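Local coordinates for maltose operon transcriptional repressor (Staphylococcus aureus subsp. aureus Mu50, PDB 3HCW), which probably represses transcription of a maltose operon, its C-terminal fragment having the periplasmic-binding-protein-like fold used by LacI-type repressors to sense small effector molecules, at residues Met57-Val60 with Tyr61-Lys65; Pro82-Gln85 with Met86-Glu90; Leu214-Ile218 with Pro219-Met223; Met202-Leu205 with Ala206-Val210. All coordinates share one frame; numbering follows the deposited sequence.

In the fold
The four contacts illustrate how helices and turns are built in the two lobes of a periplasmic-binding-protein-like fold. Contact 1, on helix 53-65, and contact 2, on helix 82-89, are neighbours with centres about 10 Å apart; I64 CD1 meets L87 CD2 at 3.8 Å where the two helices pack. Contact 4, in helix 201-213, and contact 3, the turn leading from that helix into strand 222-227, lie in the other lobe. Their centres are about 13 Å apart, and I218 CD1 packs on L208 CD2 at 3.7 Å. Both touch the second subunit. Contacts 1 and 3 fall on opposite sides of the chain's centre, about 48 Å between centres.

Contact 1 (Met57-Val60 with Tyr61-Lys65); sequences MDEV and YKMIK
Two backbone bonds of 3.0 Å, K62 N to D58 O and I64 N to V60 O, are the shortest that tie M57-V60 to the next turn of helix 53-65. In both, the donor lies within about 17° of the carbonyl plane. The bond from Y61 N to M57 O is looser at 3.3 Å, its donor standing well above that plane, and the one from M63 N to E59 O is weak. The M63 side chain packs against the same oxygen: CG sits beside the backbone N (chi1 -64°) and comes to 3.3 Å from E59 O, with SD close behind. The carboxylate of E59 turns to the preceding loop, where OE1 accepts a hydrogen bond from V49 N; the ammonium of K62 stays at a distance from OE2. On the buried flank, I64 brings CG1 to 3.1 Å from V60 O, and the second bend of its chain (chi2 -63°) leaves CD1 4.0 Å from V60 CG1. V60, M63 and I64 all rest on F72 of strand 71-74, while M57 and Y61 reach M86 of helix 82-89. The contact is thus divided by chemistry: valine, isoleucine and methionine press one flank against the sheet, and the charged D58 and K62 lie on the exposed side, as expected of an amphipathic surface helix.

Contact 2 (Pro82-Gln85 with Met86-Glu90); sequences PIKQ and MLIDE
P82 and M86 mark successive turns of helix 82-89, the crossover helix of the beta-alpha-beta unit formed with strands 71-74 and 94-97. P82 O receives M86 N at 2.9 Å, but from well above its carbonyl plane, a bent start to the bonding of the helix. I83 O takes L87 N at the longer distance of 3.3 Å, though nearly straight at the hydrogen (167°). The same carbonyl oxygen is grazed by L87 CG, which lies beside its own backbone N (chi1 -47°) and thereby swings back over the preceding turn. The side chain of I83 offers a looser touch, CG1 to M86 SD at 4.4 Å, and otherwise packs on L74 of strand 71-74. K84 O binds I88 N and is flanked by I88 CG1 at 3.3 Å; the aliphatic part of K84 passes near I88 CD1, and both side chains rest on F94 of strand 94-97. The ammonium group of K84 has a weak, long ion pair with D105. Q85 closes the series with the shortest of the four backbone bonds, its O to D89 N at 2.8 Å. Beside this bond the two side chains cross obliquely, the amide and carboxylate planes 72° apart and Q85 NE2 lying 3.4 Å from D89 OD1, while D89 OD1 is also brought to 3.0 Å from Q85 O, a meeting of two acceptors.

Contact 3 (Leu214-Ile218 with Pro219-Met223); sequences LNIEI and PKDVM
E217 and D221 are brought together by their first torsions. E217 places CG between its backbone N and carbonyl carbon (chi1 59°), which sends the chain towards the turn ahead, and D221 holds its CG beside its own backbone N (chi1 -71°), a setting that turns the carboxylate back to the E217 backbone N. D221 OD2 then accepts E217 N at 2.9 Å through its anti lone pair, and D221 N returns a short bond of 2.6 Å to E217 O. Two bonds in opposite senses thus clasp one residue pair, with a weak third from V222 N to the same carbonyl. The turn they close contains the cis peptide bond before P219, and I218 N is hydrogen-bonded to Y212 OH of the second subunit. Outside this clasp E217 and K220 run side by side in the same direction, E217 CD to K220 CD at 3.8 Å. Their charged ends, E217 OE2 and K220 NZ, stay 4.0 Å apart, beyond salt-bridge range. E217 OE2 and D221 OD2 approach to 3.6 Å; this crowding of like charge is probably eased by K188, which forms a salt bridge with D221 and a weak, long pair with E217. I216 CG2 touches D221 CB at 3.9 Å, the two side chains crossing at about a right angle. The turn follows the Schellman motif at N215 that ends helix 201-213 and leads into strand 222-227. I216 packs on L187 of helix 173-187, I218 packs on L208 and L211 of helix 201-213, and M223 joins strand 194-198 by backbone bonds to Q194 and I196.

Contact 4 (Met202-Leu205 with Ala206-Val210); sequences MLHL and AILSV
Within helix 201-213, the crossover helix of the beta-alpha-beta unit with strands 194-198 and 222-227, H204 and L208 form an i to i+4 pair on the face turned to the sheet. H204 carries its ring carbon CG opposite the backbone N (chi1 -163°), which lays the imidazole alongside the next turn. There L208 meets one side of it obliquely, with CD1 3.7 Å from H204 CD2 and CD2 3.7 Å from H204 NE2. In the backbone, L208 N bonds to H204 O at 3.0 Å, and L208 CG leans on that same oxygen. L203 O is shared by two donors, I207 N at 3.2 Å in the carbonyl plane and A206 N in a weak bond bent to 123°. S209 N reaches L205 O at 3.3 Å. The remaining packing is looser, with L203 CD1 and I207 CD1 4.4 Å apart and L205 CD2 and L208 CD1 4.3 Å apart. Both ring nitrogens of H204 are satisfied, NE2 by Q240 and ND1 by S198. S209 OG is bonded to R173 and also to A236 O of the second subunit, whose I235 packs on L205. The chemistry is that of a buried helix in which the polar groups of H204 and S209 have hydrogen-bond partners: the two hydrogen bonds fix the rotation of the imidazole, L208 fills its flank, and the serine hydroxyl joins R173 of its own chain to the neighbouring subunit.

Contact 1 (Met57-Val60 with Tyr61-Lys65)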
loop_
_atom_site.group_PDB
_atom_site.type_symbol
_atom_site.label_atom_id
_atom_site.label_comp_id
_atom_site.label_asym_id
_atom_site.label_seq_id
_atom_site.Cartn_x
_atom_site.Cartn_y
_atom_site.Cartn_z
ATOM N N MET A 57 8.489 23.022 -6.794
ATOM C CA MET A 57 9.511 23.877 -7.398
ATOM C C MET A 57 10.348 24.563 -6.321
ATOM O O MET A 57 11.555 24.740 -6.482
ATOM C CB MET A 57 8.890 24.913 -8.337
ATOM C CG MET A 57 8.554 24.367 -9.714
ATOM S SD MET A 57 8.181 25.638 -10.936
ATOM C CE MET A 57 9.820 25.999 -11.576
ATOM N N ASP A 58 9.700 24.926 -5.218
ATOM C CA ASP A 58 10.384 25.543 -4.089
ATOM C C ASP A 58 11.328 24.571 -3.394
ATOM O O ASP A 58 12.506 24.881 -3.207
ATOM C CB ASP A 58 9.375 26.126 -3.089
ATOM C CG ASP A 58 8.747 27.421 -3.579
ATOM O OD1 ASP A 58 9.297 28.044 -4.514
ATOM O OD2 ASP A 58 7.699 27.816 -3.026
ATOM N N GLU A 59 10.819 23.389 -3.048
ATOM C CA GLU A 59 11.581 22.441 -2.237
ATOM C C GLU A 59 12.707 21.715 -2.979
ATOM O O GLU A 59 13.686 21.301 -2.356
ATOM C CB GLU A 59 10.660 21.478 -1.474
ATOM C CG GLU A 59 10.374 20.135 -2.102
ATOM C CD GLU A 59 10.331 19.037 -1.055
ATOM O OE1 GLU A 59 9.288 18.369 -0.906
ATOM O OE2 GLU A 59 11.345 18.854 -0.357
ATOM N N VAL A 60 12.580 21.578 -4.298
ATOM C CA VAL A 60 13.671 21.033 -5.102
ATOM C C VAL A 60 14.748 22.101 -5.278
ATOM O O VAL A 60 15.936 21.792 -5.198
ATOM C CB VAL A 60 13.185 20.463 -6.460
ATOM C CG1 VAL A 60 14.360 20.232 -7.422
ATOM C CG2 VAL A 60 12.406 19.163 -6.241
ATOM N N TYR A 61 14.332 23.354 -5.479
ATOM C CA TYR A 61 15.277 24.474 -5.586
ATOM C C TYR A 61 16.097 24.670 -4.309
ATOM O O TYR A 61 17.278 25.017 -4.380
ATOM C CB TYR A 61 14.581 25.785 -5.973
ATOM C CG TYR A 61 15.544 26.917 -6.251
ATOM C CD1 TYR A 61 16.277 26.960 -7.435
ATOM C CD2 TYR A 61 15.735 27.941 -5.320
ATOM C CE1 TYR A 61 17.170 27.993 -7.693
ATOM C CE2 TYR A 61 16.626 28.974 -5.567
ATOM C CZ TYR A 61 17.338 28.998 -6.756
ATOM O OH TYR A 61 18.222 30.024 -7.009
ATOM N N LYS A 62 15.458 24.450 -3.159
ATOM C CA LYS A 62 16.138 24.444 -1.867
ATOM C C LYS A 62 17.243 23.389 -1.857
ATOM O O LYS A 62 18.384 23.705 -1.524
ATOM C CB LYS A 62 15.144 24.216 -0.724
ATOM C CG LYS A 62 15.734 24.387 0.681
ATOM C CD LYS A 62 14.662 24.737 1.724
ATOM C CE LYS A 62 13.655 23.607 1.944
ATOM N NZ LYS A 62 14.237 22.448 2.683
ATOM N N MET A 63 16.908 22.161 -2.267
ATOM C CA MET A 63 17.895 21.077 -2.415
ATOM C C MET A 63 19.068 21.402 -3.360
ATOM O O MET A 63 20.187 20.938 -3.126
ATOM C CB MET A 63 17.215 19.770 -2.836
ATOM C CG MET A 63 16.235 19.219 -1.807
ATOM S SD MET A 63 15.041 18.040 -2.481
ATOM C CE MET A 63 16.023 16.546 -2.501
ATOM N N ILE A 64 18.819 22.194 -4.409
ATOM C CA ILE A 64 19.896 22.650 -5.306
ATOM C C ILE A 64 20.790 23.660 -4.591
ATOM O O ILE A 64 22.001 23.451 -4.458
ATOM C CB ILE A 64 19.398 23.374 -6.614
ATOM C CG1 ILE A 64 18.123 22.760 -7.221
ATOM C CG2 ILE A 64 20.547 23.503 -7.638
ATOM C CD1 ILE A 64 18.220 21.344 -7.712
ATOM N N LYS A 65 20.159 24.753 -4.155
ATOM C CA LYS A 65 20.832 25.921 -3.589
ATOM C C LYS A 65 21.596 25.633 -2.295
ATOM O O LYS A 65 22.724 26.104 -2.120
ATOM C CB LYS A 65 19.818 27.043 -3.373
ATOM C CG LYS A 65 20.031 28.258 -4.244
ATOM C CD LYS A 65 20.652 29.381 -3.426
ATOM C CE LYS A 65 20.515 30.717 -4.133
ATOM N NZ LYS A 65 20.326 31.830 -3.162
#

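Contact 2 (Pro82-Gln85 with Met86-Glu90)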
loop_
_atom_site.group_PDB
_atom_site.type_symbol
_atom_site.label_atom_id
_atom_site.label_comp_id
_atom_site.label_asym_id
_atom_site.label_seq_id
_atom_site.Cartn_x
_atom_site.Cartn_y
_atom_site.Cartn_z
ATOM N N PRO A 82 8.619 21.945 -15.560
ATOM C CA PRO A 82 9.423 23.094 -15.127
ATOM C C PRO A 82 10.485 22.742 -14.083
ATOM O O PRO A 82 11.473 23.467 -13.943
ATOM C CB PRO A 82 8.384 24.054 -14.524
ATOM C CG PRO A 82 7.041 23.490 -14.887
ATOM C CD PRO A 82 7.247 22.024 -15.035
ATOM N N ILE A 83 10.271 21.652 -13.352
ATOM C CA ILE A 83 11.266 21.160 -12.401
ATOM C C ILE A 83 12.342 20.315 -13.116
ATOM O O ILE A 83 13.489 20.288 -12.683
ATOM C CB ILE A 83 10.599 20.491 -11.142
ATOM C CG1 ILE A 83 11.624 20.151 -10.051
ATOM C CG2 ILE A 83 9.791 19.298 -11.513
ATOM C CD1 ILE A 83 12.098 18.700 -10.039
ATOM N N LYS A 84 11.979 19.666 -14.223
ATOM C CA LYS A 84 12.969 19.089 -15.139
ATOM C C LYS A 84 13.780 20.211 -15.799
ATOM O O LYS A 84 14.984 20.063 -16.005
ATOM C CB LYS A 84 12.303 18.202 -16.202
ATOM C CG LYS A 84 13.281 17.428 -17.109
ATOM C CD LYS A 84 12.582 16.364 -17.959
ATOM C CE LYS A 84 11.841 16.965 -19.149
ATOM N NZ LYS A 84 10.990 15.956 -19.842
ATOM N N GLN A 85 13.114 21.326 -16.117
ATOM C CA GLN A 85 13.785 22.537 -16.613
ATOM C C GLN A 85 14.727 23.174 -15.588
ATOM O O GLN A 85 15.784 23.691 -15.953
ATOM C CB GLN A 85 12.771 23.580 -17.097
ATOM C CG GLN A 85 12.611 23.636 -18.612
ATOM C CD GLN A 85 13.928 23.874 -19.346
ATOM O OE1 GLN A 85 14.312 23.092 -20.220
ATOM N NE2 GLN A 85 14.627 24.951 -18.990
ATOM N N MET A 86 14.329 23.126 -14.315
ATOM C CA MET A 86 15.138 23.622 -13.196
ATOM C C MET A 86 16.488 22.901 -13.134
ATOM O O MET A 86 17.532 23.550 -13.144
ATOM C CB MET A 86 14.360 23.477 -11.877
ATOM C CG MET A 86 15.048 24.007 -10.612
ATOM S SD MET A 86 13.935 23.847 -9.199
ATOM C CE MET A 86 12.911 25.289 -9.468
ATOM N N LEU A 87 16.455 21.566 -13.118
ATOM C CA LEU A 87 17.674 20.742 -13.087
ATOM C C LEU A 87 18.539 20.893 -14.337
ATOM O O LEU A 87 19.749 20.669 -14.285
ATOM C CB LEU A 87 17.334 19.264 -12.896
ATOM C CG LEU A 87 16.336 18.820 -11.828
ATOM C CD1 LEU A 87 16.065 17.342 -11.984
ATOM C CD2 LEU A 87 16.805 19.134 -10.418
ATOM N N ILE A 88 17.911 21.259 -15.453
ATOM C CA ILE A 88 18.629 21.549 -16.695
ATOM C C ILE A 88 19.307 22.920 -16.616
ATOM O O ILE A 88 20.490 23.050 -16.957
ATOM C CB ILE A 88 17.702 21.409 -17.939
ATOM C CG1 ILE A 88 17.462 19.922 -18.239
ATOM C CG2 ILE A 88 18.296 22.109 -19.174
ATOM C CD1 ILE A 88 16.252 19.634 -19.106
ATOM N N ASP A 89 18.560 23.921 -16.143
ATOM C CA ASP A 89 19.083 25.282 -15.938
ATOM C C ASP A 89 20.251 25.321 -14.951
ATOM O O ASP A 89 21.259 25.990 -15.195
ATOM C CB ASP A 89 17.975 26.223 -15.443
ATOM C CG ASP A 89 16.977 26.590 -16.531
ATOM O OD1 ASP A 89 15.765 26.665 -16.223
ATOM O OD2 ASP A 89 17.400 26.805 -17.690
ATOM N N GLU A 90 20.114 24.581 -13.852
ATOM C CA GLU A 90 21.071 24.644 -12.752
ATOM C C GLU A 90 22.067 23.479 -12.751
ATOM O O GLU A 90 22.637 23.136 -11.710
ATOM C CB GLU A 90 20.334 24.780 -11.417
ATOM C CG GLU A 90 19.219 25.825 -11.465
ATOM C CD GLU A 90 19.266 26.824 -10.327
ATOM O OE1 GLU A 90 18.883 27.991 -10.558
ATOM O OE2 GLU A 90 19.680 26.451 -9.208
#

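Contact 3 (Leu214-Ile218 with Pro219-Met223)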
loop_
_atom_site.group_PDB
_atom_site.type_symbol
_atom_site.label_atom_id
_atom_site.label_comp_id
_atom_site.label_asym_id
_atom_site.label_seq_id
_atom_site.Cartn_x
_atom_site.Cartn_y
_atom_site.Cartn_z
ATOM N N LEU A 214 -23.221 -1.030 -7.377
ATOM C CA LEU A 214 -24.238 -1.066 -8.414
ATOM C C LEU A 214 -24.629 -2.473 -8.820
ATOM O O LEU A 214 -25.444 -2.647 -9.729
ATOM C CB LEU A 214 -23.750 -0.301 -9.646
ATOM C CG LEU A 214 -23.561 1.214 -9.489
ATOM C CD1 LEU A 214 -23.038 1.791 -10.783
ATOM C CD2 LEU A 214 -24.868 1.887 -9.099
ATOM N N ASN A 215 -24.051 -3.459 -8.129
ATOM C CA ASN A 215 -24.250 -4.882 -8.399
ATOM C C ASN A 215 -23.891 -5.298 -9.823
ATOM O O ASN A 215 -24.531 -6.168 -10.403
ATOM C CB ASN A 215 -25.669 -5.334 -8.023
ATOM C CG ASN A 215 -25.760 -6.835 -7.760
ATOM O OD1 ASN A 215 -26.740 -7.479 -8.139
ATOM N ND2 ASN A 215 -24.734 -7.397 -7.119
ATOM N N ILE A 216 -22.856 -4.666 -10.368
ATOM C CA ILE A 216 -22.315 -5.012 -11.680
ATOM C C ILE A 216 -21.198 -6.043 -11.461
ATOM O O ILE A 216 -20.079 -5.691 -11.072
ATOM C CB ILE A 216 -21.791 -3.761 -12.406
ATOM C CG1 ILE A 216 -22.903 -2.718 -12.535
ATOM C CG2 ILE A 216 -21.241 -4.132 -13.771
ATOM C CD1 ILE A 216 -22.430 -1.358 -13.000
ATOM N N GLU A 217 -21.527 -7.318 -11.682
ATOM C CA GLU A 217 -20.656 -8.420 -11.260
ATOM C C GLU A 217 -19.608 -8.847 -12.280
ATOM O O GLU A 217 -19.836 -8.828 -13.481
ATOM C CB GLU A 217 -21.459 -9.612 -10.716
ATOM C CG GLU A 217 -22.460 -10.252 -11.655
ATOM C CD GLU A 217 -23.709 -10.759 -10.928
ATOM O OE1 GLU A 217 -23.569 -11.448 -9.891
ATOM O OE2 GLU A 217 -24.833 -10.464 -11.400
ATOM N N ILE A 218 -18.453 -9.235 -11.759
ATOM C CA ILE A 218 -17.243 -9.444 -12.538
ATOM C C ILE A 218 -16.804 -10.876 -12.307
ATOM O O ILE A 218 -16.760 -11.313 -11.160
ATOM C CB ILE A 218 -16.125 -8.484 -12.056
ATOM C CG1 ILE A 218 -16.645 -7.049 -11.988
ATOM C CG2 ILE A 218 -14.871 -8.576 -12.944
ATOM C CD1 ILE A 218 -15.766 -6.094 -11.199
ATOM N N PRO A 219 -16.491 -11.625 -13.385
ATOM C CA PRO A 219 -16.531 -11.283 -14.818
ATOM C C PRO A 219 -17.893 -11.363 -15.525
ATOM O O PRO A 219 -17.976 -10.972 -16.699
ATOM C CB PRO A 219 -15.593 -12.327 -15.431
ATOM C CG PRO A 219 -15.810 -13.524 -14.574
ATOM C CD PRO A 219 -15.956 -12.988 -13.174
ATOM N N LYS A 220 -18.929 -11.859 -14.838
ATOM C CA LYS A 220 -20.266 -12.080 -15.442
ATOM C C LYS A 220 -20.883 -10.901 -16.240
ATOM O O LYS A 220 -21.267 -11.060 -17.403
ATOM C CB LYS A 220 -21.265 -12.566 -14.396
ATOM C CG LYS A 220 -22.626 -12.923 -14.979
ATOM C CD LYS A 220 -23.671 -13.105 -13.902
ATOM C CE LYS A 220 -25.001 -13.536 -14.512
ATOM N NZ LYS A 220 -26.059 -13.696 -13.482
ATOM N N ASP A 221 -20.983 -9.728 -15.632
ATOM C CA ASP A 221 -21.560 -8.597 -16.371
ATOM C C ASP A 221 -20.476 -7.945 -17.214
ATOM O O ASP A 221 -20.683 -7.689 -18.391
ATOM C CB ASP A 221 -22.218 -7.574 -15.441
ATOM C CG ASP A 221 -23.506 -8.084 -14.819
ATOM O OD1 ASP A 221 -24.352 -8.639 -15.550
ATOM O OD2 ASP A 221 -23.684 -7.901 -13.594
ATOM N N VAL A 222 -19.323 -7.690 -16.591
ATOM C CA VAL A 222 -18.180 -7.080 -17.272
ATOM C C VAL A 222 -16.872 -7.691 -16.805
ATOM O O VAL A 222 -16.742 -8.116 -15.661
ATOM C CB VAL A 222 -18.084 -5.524 -17.077
ATOM C CG1 VAL A 222 -19.189 -4.813 -17.801
ATOM C CG2 VAL A 222 -18.038 -5.134 -15.593
ATOM N N MET A 223 -15.902 -7.739 -17.710
ATOM C CA MET A 223 -14.551 -8.168 -17.381
ATOM C C MET A 223 -13.719 -6.928 -17.017
ATOM O O MET A 223 -13.948 -5.820 -17.530
ATOM C CB MET A 223 -13.910 -8.923 -18.561
ATOM C CG MET A 223 -14.490 -10.347 -18.879
ATOM S SD MET A 223 -13.614 -11.228 -20.233
ATOM C CE MET A 223 -13.122 -9.887 -21.285
#

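Contact 4 (Met202-Leu205 with Ala206-Val210)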
loop_
_atom_site.group_PDB
_atom_site.type_symbol
_atom_site.label_atom_id
_atom_site.label_comp_id
_atom_site.label_asym_id
_atom_site.label_seq_id
_atom_site.Cartn_x
_atom_site.Cartn_y
_atom_site.Cartn_z
ATOM N N MET A 202 -4.643 1.642 -8.234
ATOM C CA MET A 202 -5.238 2.462 -7.168
ATOM C C MET A 202 -6.564 3.074 -7.617
ATOM O O MET A 202 -7.559 3.008 -6.891
ATOM C CB MET A 202 -4.246 3.539 -6.692
ATOM C CG MET A 202 -4.479 4.038 -5.258
ATOM S SD MET A 202 -4.678 2.755 -3.980
ATOM C CE MET A 202 -3.136 1.865 -4.134
ATOM N N LEU A 203 -6.590 3.614 -8.836
ATOM C CA LEU A 203 -7.845 4.047 -9.457
ATOM C C LEU A 203 -8.809 2.859 -9.696
ATOM O O LEU A 203 -9.996 2.955 -9.419
ATOM C CB LEU A 203 -7.559 4.789 -10.771
ATOM C CG LEU A 203 -8.743 5.233 -11.637
ATOM C CD1 LEU A 203 -9.585 6.232 -10.862
ATOM C CD2 LEU A 203 -8.249 5.825 -12.967
ATOM N N HIS A 204 -8.281 1.745 -10.192
ATOM C CA HIS A 204 -9.076 0.527 -10.430
ATOM C C HIS A 204 -9.827 0.027 -9.201
ATOM O O HIS A 204 -10.953 -0.439 -9.324
ATOM C CB HIS A 204 -8.174 -0.591 -10.946
ATOM C CG HIS A 204 -8.906 -1.728 -11.588
ATOM N ND1 HIS A 204 -9.565 -1.607 -12.790
ATOM C CD2 HIS A 204 -9.025 -3.030 -11.224
ATOM C CE1 HIS A 204 -10.078 -2.775 -13.132
ATOM N NE2 HIS A 204 -9.770 -3.654 -12.193
ATOM N N LEU A 205 -9.210 0.128 -8.024
ATOM C CA LEU A 205 -9.853 -0.323 -6.793
ATOM C C LEU A 205 -11.088 0.510 -6.436
ATOM O O LEU A 205 -12.048 -0.023 -5.890
ATOM C CB LEU A 205 -8.877 -0.336 -5.629
ATOM C CG LEU A 205 -7.734 -1.365 -5.608
ATOM C CD1 LEU A 205 -6.833 -1.066 -4.418
ATOM C CD2 LEU A 205 -8.222 -2.805 -5.548
ATOM N N ALA A 206 -11.056 1.806 -6.751
ATOM C CA ALA A 206 -12.216 2.678 -6.566
ATOM C C ALA A 206 -13.325 2.271 -7.534
ATOM O O ALA A 206 -14.490 2.269 -7.162
ATOM C CB ALA A 206 -11.836 4.144 -6.777
ATOM N N ILE A 207 -12.945 1.939 -8.773
ATOM C CA ILE A 207 -13.890 1.458 -9.780
ATOM C C ILE A 207 -14.624 0.188 -9.303
ATOM O O ILE A 207 -15.844 0.122 -9.384
ATOM C CB ILE A 207 -13.212 1.165 -11.165
ATOM C CG1 ILE A 207 -12.273 2.296 -11.630
ATOM C CG2 ILE A 207 -14.265 0.850 -12.236
ATOM C CD1 ILE A 207 -12.941 3.630 -11.948
ATOM N N LEU A 208 -13.876 -0.802 -8.807
ATOM C CA LEU A 208 -14.458 -2.073 -8.349
ATOM C C LEU A 208 -15.447 -1.849 -7.211
ATOM O O LEU A 208 -16.459 -2.537 -7.124
ATOM C CB LEU A 208 -13.363 -3.067 -7.916
ATOM C CG LEU A 208 -12.290 -3.403 -8.959
ATOM C CD1 LEU A 208 -11.143 -4.210 -8.372
ATOM C CD2 LEU A 208 -12.871 -4.086 -10.173
ATOM N N SER A 209 -15.153 -0.856 -6.369
ATOM C CA SER A 209 -15.994 -0.505 -5.230
ATOM C C SER A 209 -17.338 0.037 -5.693
ATOM O O SER A 209 -18.380 -0.338 -5.149
ATOM C CB SER A 209 -15.279 0.516 -4.349
ATOM O OG SER A 209 -15.989 0.718 -3.137
ATOM N N VAL A 210 -17.309 0.888 -6.718
ATOM C CA VAL A 210 -18.525 1.455 -7.283
ATOM C C VAL A 210 -19.310 0.359 -8.018
ATOM O O VAL A 210 -20.528 0.253 -7.869
ATOM C CB VAL A 210 -18.200 2.696 -8.173
ATOM C CG1 VAL A 210 -19.358 3.059 -9.088
ATOM C CG2 VAL A 210 -17.812 3.906 -7.285
#